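Local coordinates for cytochrome P450 (Bacillus subtilis subsp. subtilis, PDB 4RM4), which probably acts as a heme-dependent monooxygenase, inserting one oxygen atom of molecular oxygen into organic substrates, at residues A[29-39]-A[49-57]. Sequence-based numbering, arbitrary orientation.
Sequences WYESMRKDAPV and SVFLYDDVK
Aromatic and apolar packing centres on Phe-51, whose ring lies against one side of helix 27-36. Met-33 CB sits over the middle of one face, 3.6 Å from the ring centroid and 10° off the normal, a CH-pi contact; with its chain bent at chi2 and chi3, Met-33 also brings CE to 3.5 Å from Phe-51 CE2. The far rim of the phenyl points edge-on at the face of the six-membered ring of Trp-29, T-shaped with planes at 88° and Trp-29 CH2 3.7 Å from Phe-51 CZ. Beside this, Leu-52 straddles two partners: CG meets Pro-38 CB at 3.7 Å, while CD2 rests on Arg-34 CB.

Polar contacts run mainly through the backbone. Val-39 and Val-50 form an antiparallel non-hydrogen-bonded pair, and just beyond it Phe-51 N donates to Pro-38 O (3.0 Å, 143° at the hydrogen). A water also donates to Pro-38 O and Asp-55 OD2 and accepts from Leu-52 N, the N-cap residue of helix 53-61. Arg-34 CG lies 3.4 Å from Phe-51 O; beyond it NH2 hydrogen-bonds Ser-316 OG, which also bonds Phe-51 O, and NH1 forms a salt bridge with Glu-321.

Cutting Phe-51 back to an alanine is likely to leave Met-33 CB and the Trp-29 ring without their aromatic partner and open a gap against helix 27-36. The chemistry is consistent with a largely apolar seat for that helix against the end of strand 47-50, one backbone bond and a shared water joining the segments where strands meet helices, away from the heme.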
ATOM      1  N   TRP A  29     -14.168  16.095  -4.653  1.00 18.26           N
ATOM      2  CA  TRP A  29     -13.357  16.684  -5.713  1.00 24.59           C
ATOM      3  C   TRP A  29     -13.159  15.725  -6.884  1.00 20.42           C
ATOM      4  O   TRP A  29     -13.317  16.123  -8.036  1.00 21.11           O
ATOM      5  CB  TRP A  29     -12.010  17.183  -5.190  1.00 22.17           C
ATOM      6  CG  TRP A  29     -11.142  17.761  -6.278  1.00 24.21           C
ATOM      7  CD1 TRP A  29     -11.366  18.909  -6.984  1.00 25.92           C
ATOM      8  CD2 TRP A  29      -9.922  17.211  -6.782  1.00 26.75           C
ATOM      9  NE1 TRP A  29     -10.360  19.103  -7.901  1.00 29.80           N
ATOM     10  CE2 TRP A  29      -9.460  18.075  -7.799  1.00 23.88           C
ATOM     11  CE3 TRP A  29      -9.172  16.069  -6.476  1.00 25.94           C
ATOM     12  CZ2 TRP A  29      -8.283  17.837  -8.501  1.00 27.13           C
ATOM     13  CZ3 TRP A  29      -8.010  15.830  -7.180  1.00 25.08           C
ATOM     14  CH2 TRP A  29      -7.578  16.708  -8.182  1.00 24.16           C
ATOM     15  N   TYR A  30     -12.795  14.474  -6.594  1.00 20.65           N
ATOM     16  CA  TYR A  30     -12.721  13.451  -7.633  1.00 19.74           C
ATOM     17  C   TYR A  30     -14.036  13.421  -8.426  1.00 18.14           C
ATOM     18  O   TYR A  30     -14.033  13.361  -9.649  1.00 21.27           O
ATOM     19  CB  TYR A  30     -12.513  12.060  -7.021  1.00 17.61           C
ATOM     20  CG  TYR A  30     -11.193  11.817  -6.300  1.00 19.62           C
ATOM     21  CD1 TYR A  30     -11.109  10.875  -5.276  1.00 21.75           C
ATOM     22  CD2 TYR A  30     -10.037  12.493  -6.664  1.00 21.33           C
ATOM     23  CE1 TYR A  30      -9.912  10.631  -4.612  1.00 22.53           C
ATOM     24  CE2 TYR A  30      -8.832  12.250  -6.015  1.00 23.69           C
ATOM     25  CZ  TYR A  30      -8.782  11.321  -4.987  1.00 23.32           C
ATOM     26  OH  TYR A  30      -7.600  11.067  -4.332  1.00 24.42           O
ATOM     27  N   GLU A  31     -15.159  13.419  -7.711  1.00 17.88           N
ATOM     28  CA  GLU A  31     -16.460  13.342  -8.365  1.00 21.35           C
ATOM     29  C   GLU A  31     -16.677  14.513  -9.317  1.00 21.79           C
ATOM     30  O   GLU A  31     -17.204  14.334 -10.416  1.00 23.52           O
ATOM     31  CB  GLU A  31     -17.614  13.261  -7.355  1.00 21.81           C
ATOM     32  CG  GLU A  31     -18.994  13.207  -8.033  1.00 24.37           C
ATOM     33  CD  GLU A  31     -20.052  12.579  -7.155  1.00 34.63           C
ATOM     34  OE1 GLU A  31     -19.807  12.427  -5.938  1.00 33.02           O
ATOM     35  OE2 GLU A  31     -21.135  12.238  -7.681  1.00 37.06           O
ATOM     36  N   SER A  32     -16.236  15.701  -8.910  1.00 22.23           N
ATOM     37  CA  SER A  32     -16.361  16.876  -9.761  1.00 22.69           C
ATOM     38  C   SER A  32     -15.481  16.763 -11.019  1.00 24.68           C
ATOM     39  O   SER A  32     -15.907  17.133 -12.111  1.00 27.32           O
ATOM     40  CB  SER A  32     -16.064  18.157  -8.979  1.00 24.07           C
ATOM     41  OG  SER A  32     -14.682  18.344  -8.794  1.00 27.77           O
ATOM     42  N   MET A  33     -14.267  16.231 -10.873  1.00 19.45           N
ATOM     43  CA  MET A  33     -13.388  16.032 -12.030  1.00 22.38           C
ATOM     44  C   MET A  33     -13.911  14.956 -12.980  1.00 19.24           C
ATOM     45  O   MET A  33     -13.876  15.124 -14.190  1.00 23.24           O
ATOM     46  CB  MET A  33     -11.954  15.702 -11.582  1.00 18.16           C
ATOM     47  CG  MET A  33     -11.367  16.728 -10.632  1.00 22.84           C
ATOM     48  SD  MET A  33     -11.019  18.332 -11.394  1.00 24.41           S
ATOM     49  CE  MET A  33      -9.661  17.894 -12.488  1.00 21.37           C
ATOM     50  N   ARG A  34     -14.381  13.835 -12.444  1.00 21.07           N
ATOM     51  CA  ARG A  34     -14.937  12.806 -13.321  1.00 21.61           C
ATOM     52  C   ARG A  34     -16.039  13.395 -14.198  1.00 25.93           C
ATOM     53  O   ARG A  34     -16.154  13.072 -15.394  1.00 22.27           O
ATOM     54  CB  ARG A  34     -15.489  11.636 -12.513  1.00 17.98           C
ATOM     55  CG  ARG A  34     -14.413  10.782 -11.874  1.00 19.79           C
ATOM     56  CD  ARG A  34     -14.987   9.442 -11.457  1.00 19.80           C
ATOM     57  NE  ARG A  34     -16.116   9.540 -10.520  1.00 18.26           N
ATOM     58  CZ  ARG A  34     -15.990   9.756  -9.211  1.00 17.76           C
ATOM     59  NH1 ARG A  34     -17.063   9.811  -8.428  1.00 17.54           N
ATOM     60  NH2 ARG A  34     -14.793   9.934  -8.679  1.00 18.13           N
ATOM     61  N   LYS A  35     -16.833  14.273 -13.592  1.00 20.52           N
ATOM     62  CA  LYS A  35     -17.967  14.884 -14.274  1.00 24.78           C
ATOM     63  C   LYS A  35     -17.570  16.048 -15.183  1.00 25.50           C
ATOM     64  O   LYS A  35     -18.037  16.140 -16.322  1.00 27.98           O
ATOM     65  CB  LYS A  35     -19.002  15.354 -13.248  1.00 28.22           C
ATOM     66  CG  LYS A  35     -20.249  14.486 -13.186  1.00 38.19           C
ATOM     67  CD  LYS A  35     -21.113  14.681 -14.429  1.00 34.93           C
ATOM     68  CE  LYS A  35     -22.486  14.047 -14.265  1.00 49.34           C
ATOM     69  NZ  LYS A  35     -23.436  14.487 -15.330  1.00 50.31           N
ATOM     70  N   ASP A  36     -16.712  16.924 -14.676  1.00 26.42           N
ATOM     71  CA  ASP A  36     -16.395  18.193 -15.341  1.00 29.37           C
ATOM     72  C   ASP A  36     -15.074  18.236 -16.107  1.00 32.92           C
ATOM     73  O   ASP A  36     -14.960  18.975 -17.082  1.00 31.55           O
ATOM     74  CB  ASP A  36     -16.407  19.334 -14.328  1.00 36.76           C
ATOM     75  CG  ASP A  36     -17.781  19.594 -13.763  1.00 38.16           C
ATOM     76  OD1 ASP A  36     -18.770  19.342 -14.483  1.00 40.54           O
ATOM     77  OD2 ASP A  36     -17.873  20.038 -12.600  1.00 41.73           O
ATOM     78  N   ALA A  37     -14.071  17.481 -15.655  1.00 25.81           N
ATOM     79  CA  ALA A  37     -12.749  17.520 -16.284  1.00 18.52           C
ATOM     80  C   ALA A  37     -12.035  16.177 -16.149  1.00 19.54           C
ATOM     81  O   ALA A  37     -10.990  16.094 -15.499  1.00 19.76           O
ATOM     82  CB  ALA A  37     -11.886  18.654 -15.666  1.00 20.53           C
ATOM     83  N   PRO A  38     -12.594  15.122 -16.759  1.00 19.88           N
ATOM     84  CA  PRO A  38     -12.047  13.783 -16.486  1.00 15.93           C
ATOM     85  C   PRO A  38     -10.614  13.567 -16.977  1.00 21.45           C
ATOM     86  O   PRO A  38      -9.938  12.683 -16.456  1.00 16.35           O
ATOM     87  CB  PRO A  38     -13.020  12.838 -17.213  1.00 17.85           C
ATOM     88  CG  PRO A  38     -13.667  13.706 -18.296  1.00 20.76           C
ATOM     89  CD  PRO A  38     -13.737  15.089 -17.693  1.00 19.83           C
ATOM     90  N   VAL A  39     -10.180  14.326 -17.978  1.00 17.20           N
ATOM     91  CA  VAL A  39      -8.800  14.268 -18.445  1.00 18.27           C
ATOM     92  C   VAL A  39      -8.263  15.697 -18.500  1.00 22.92           C
ATOM     93  O   VAL A  39      -8.618  16.463 -19.373  1.00 22.14           O
ATOM     94  CB  VAL A  39      -8.675  13.602 -19.827  1.00 19.97           C
ATOM     95  CG1 VAL A  39      -7.223  13.594 -20.278  1.00 19.60           C
ATOM     96  CG2 VAL A  39      -9.224  12.184 -19.777  1.00 20.85           C
ATOM     97  N   SER A  49      -3.917  14.626 -15.518  1.00 13.55           N
ATOM     98  CA  SER A  49      -4.597  13.857 -14.478  1.00 13.44           C
ATOM     99  C   SER A  49      -5.813  13.150 -15.077  1.00 15.16           C
ATOM    100  O   SER A  49      -6.571  13.733 -15.841  1.00 16.56           O
ATOM    101  CB  SER A  49      -5.008  14.762 -13.310  1.00 15.30           C
ATOM    102  OG  SER A  49      -3.854  15.190 -12.605  1.00 16.74           O
ATOM    103  N   VAL A  50      -5.980  11.875 -14.755  1.00 15.67           N
ATOM    104  CA  VAL A  50      -7.024  11.068 -15.365  1.00 16.84           C
ATOM    105  C   VAL A  50      -7.886  10.492 -14.235  1.00 16.01           C
ATOM    106  O   VAL A  50      -7.349   9.964 -13.276  1.00 13.48           O
ATOM    107  CB  VAL A  50      -6.426   9.950 -16.254  1.00 20.22           C
ATOM    108  CG1 VAL A  50      -7.502   8.992 -16.677  1.00 20.45           C
ATOM    109  CG2 VAL A  50      -5.756  10.568 -17.493  1.00 18.83           C
ATOM    110  N   PHE A  51      -9.210  10.629 -14.336  1.00 14.60           N
ATOM    111  CA  PHE A  51     -10.099  10.348 -13.205  1.00 15.65           C
ATOM    112  C   PHE A  51     -11.155   9.248 -13.403  1.00 16.18           C
ATOM    113  O   PHE A  51     -11.710   8.756 -12.421  1.00 14.29           O
ATOM    114  CB  PHE A  51     -10.815  11.636 -12.758  1.00 18.38           C
ATOM    115  CG  PHE A  51      -9.888  12.681 -12.184  1.00 14.27           C
ATOM    116  CD1 PHE A  51      -9.568  12.675 -10.841  1.00 17.71           C
ATOM    117  CD2 PHE A  51      -9.343  13.671 -12.998  1.00 16.68           C
ATOM    118  CE1 PHE A  51      -8.697  13.641 -10.308  1.00 18.34           C
ATOM    119  CE2 PHE A  51      -8.476  14.631 -12.476  1.00 18.84           C
ATOM    120  CZ  PHE A  51      -8.156  14.612 -11.127  1.00 22.02           C
ATOM    121  N   LEU A  52     -11.453   8.882 -14.650  1.00 14.18           N
ATOM    122  CA  LEU A  52     -12.490   7.875 -14.909  1.00 16.58           C
ATOM    123  C   LEU A  52     -11.929   6.461 -14.870  1.00 15.47           C
ATOM    124  O   LEU A  52     -10.800   6.221 -15.284  1.00 17.53           O
ATOM    125  CB  LEU A  52     -13.165   8.106 -16.271  1.00 18.19           C
ATOM    126  CG  LEU A  52     -14.031   9.352 -16.494  1.00 16.92           C
ATOM    127  CD1 LEU A  52     -14.532   9.409 -17.925  1.00 24.26           C
ATOM    128  CD2 LEU A  52     -15.211   9.379 -15.526  1.00 17.81           C
ATOM    129  N   TYR A  53     -12.728   5.521 -14.385  1.00 17.01           N
ATOM    130  CA  TYR A  53     -12.273   4.130 -14.285  1.00 18.05           C
ATOM    131  C   TYR A  53     -11.651   3.555 -15.582  1.00 16.69           C
ATOM    132  O   TYR A  53     -10.549   3.015 -15.563  1.00 15.90           O
ATOM    133  CB  TYR A  53     -13.414   3.238 -13.790  1.00 14.77           C
ATOM    134  CG  TYR A  53     -13.030   1.794 -13.577  1.00 21.45           C
ATOM    135  CD1 TYR A  53     -12.657   1.322 -12.317  1.00 14.19           C
ATOM    136  CD2 TYR A  53     -13.040   0.900 -14.638  1.00 21.22           C
ATOM    137  CE1 TYR A  53     -12.304  -0.019 -12.131  1.00 17.30           C
ATOM    138  CE2 TYR A  53     -12.683  -0.412 -14.469  1.00 21.90           C
ATOM    139  CZ  TYR A  53     -12.318  -0.873 -13.220  1.00 20.33           C
ATOM    140  OH  TYR A  53     -11.982  -2.202 -13.085  1.00 20.04           O
ATOM    141  N   ASP A  54     -12.350   3.635 -16.712  1.00 18.46           N
ATOM    142  CA  ASP A  54     -11.778   3.069 -17.936  1.00 20.06           C
ATOM    143  C   ASP A  54     -10.455   3.739 -18.338  1.00 19.70           C
ATOM    144  O   ASP A  54      -9.505   3.074 -18.767  1.00 19.72           O
ATOM    145  CB  ASP A  54     -12.791   3.116 -19.094  1.00 22.50           C
ATOM    146  CG  ASP A  54     -13.994   2.217 -18.856  1.00 36.34           C
ATOM    147  OD1 ASP A  54     -13.914   1.323 -17.984  1.00 35.77           O
ATOM    148  OD2 ASP A  54     -15.018   2.400 -19.546  1.00 47.35           O
ATOM    149  N   ASP A  55     -10.386   5.059 -18.195  1.00 18.99           N
ATOM    150  CA  ASP A  55      -9.177   5.787 -18.543  1.00 17.27           C
ATOM    151  C   ASP A  55      -8.028   5.435 -17.596  1.00 17.65           C
ATOM    152  O   ASP A  55      -6.913   5.125 -18.041  1.00 18.85           O
ATOM    153  CB  ASP A  55      -9.443   7.292 -18.543  1.00 19.43           C
ATOM    154  CG  ASP A  55     -10.454   7.699 -19.598  1.00 20.55           C
ATOM    155  OD1 ASP A  55     -10.628   6.918 -20.550  1.00 24.77           O
ATOM    156  OD2 ASP A  55     -11.058   8.789 -19.477  1.00 21.43           O
ATOM    157  N   VAL A  56      -8.307   5.476 -16.301  1.00 14.61           N
ATOM    158  CA  VAL A  56      -7.305   5.109 -15.303  1.00 14.63           C
ATOM    159  C   VAL A  56      -6.781   3.693 -15.536  1.00 16.88           C
ATOM    160  O   VAL A  56      -5.577   3.455 -15.510  1.00 15.94           O
ATOM    161  CB  VAL A  56      -7.855   5.211 -13.862  1.00 16.07           C
ATOM    162  CG1 VAL A  56      -6.896   4.511 -12.885  1.00 16.13           C
ATOM    163  CG2 VAL A  56      -8.055   6.662 -13.465  1.00 16.86           C
ATOM    164  N   LYS A  57      -7.681   2.742 -15.765  1.00 15.70           N
ATOM    165  CA  LYS A  57      -7.264   1.343 -15.889  1.00 15.21           C
ATOM    166  C   LYS A  57      -6.418   1.137 -17.152  1.00 16.93           C
ATOM    167  O   LYS A  57      -5.427   0.392 -17.142  1.00 19.53           O
ATOM    168  CB  LYS A  57      -8.485   0.416 -15.880  1.00 19.03           C
ATOM    169  CG  LYS A  57      -8.137  -1.039 -15.625  1.00 19.17           C
ATOM    170  CD  LYS A  57      -9.376  -1.879 -15.399  1.00 20.65           C
ATOM    171  CE  LYS A  57      -9.017  -3.301 -14.987  1.00 28.77           C
ATOM    172  NZ  LYS A  57     -10.259  -4.045 -14.632  1.00 25.16           N
TER
HETATM  173  O   HOH W   1     -10.528   9.970 -17.093  1.00 17.91           O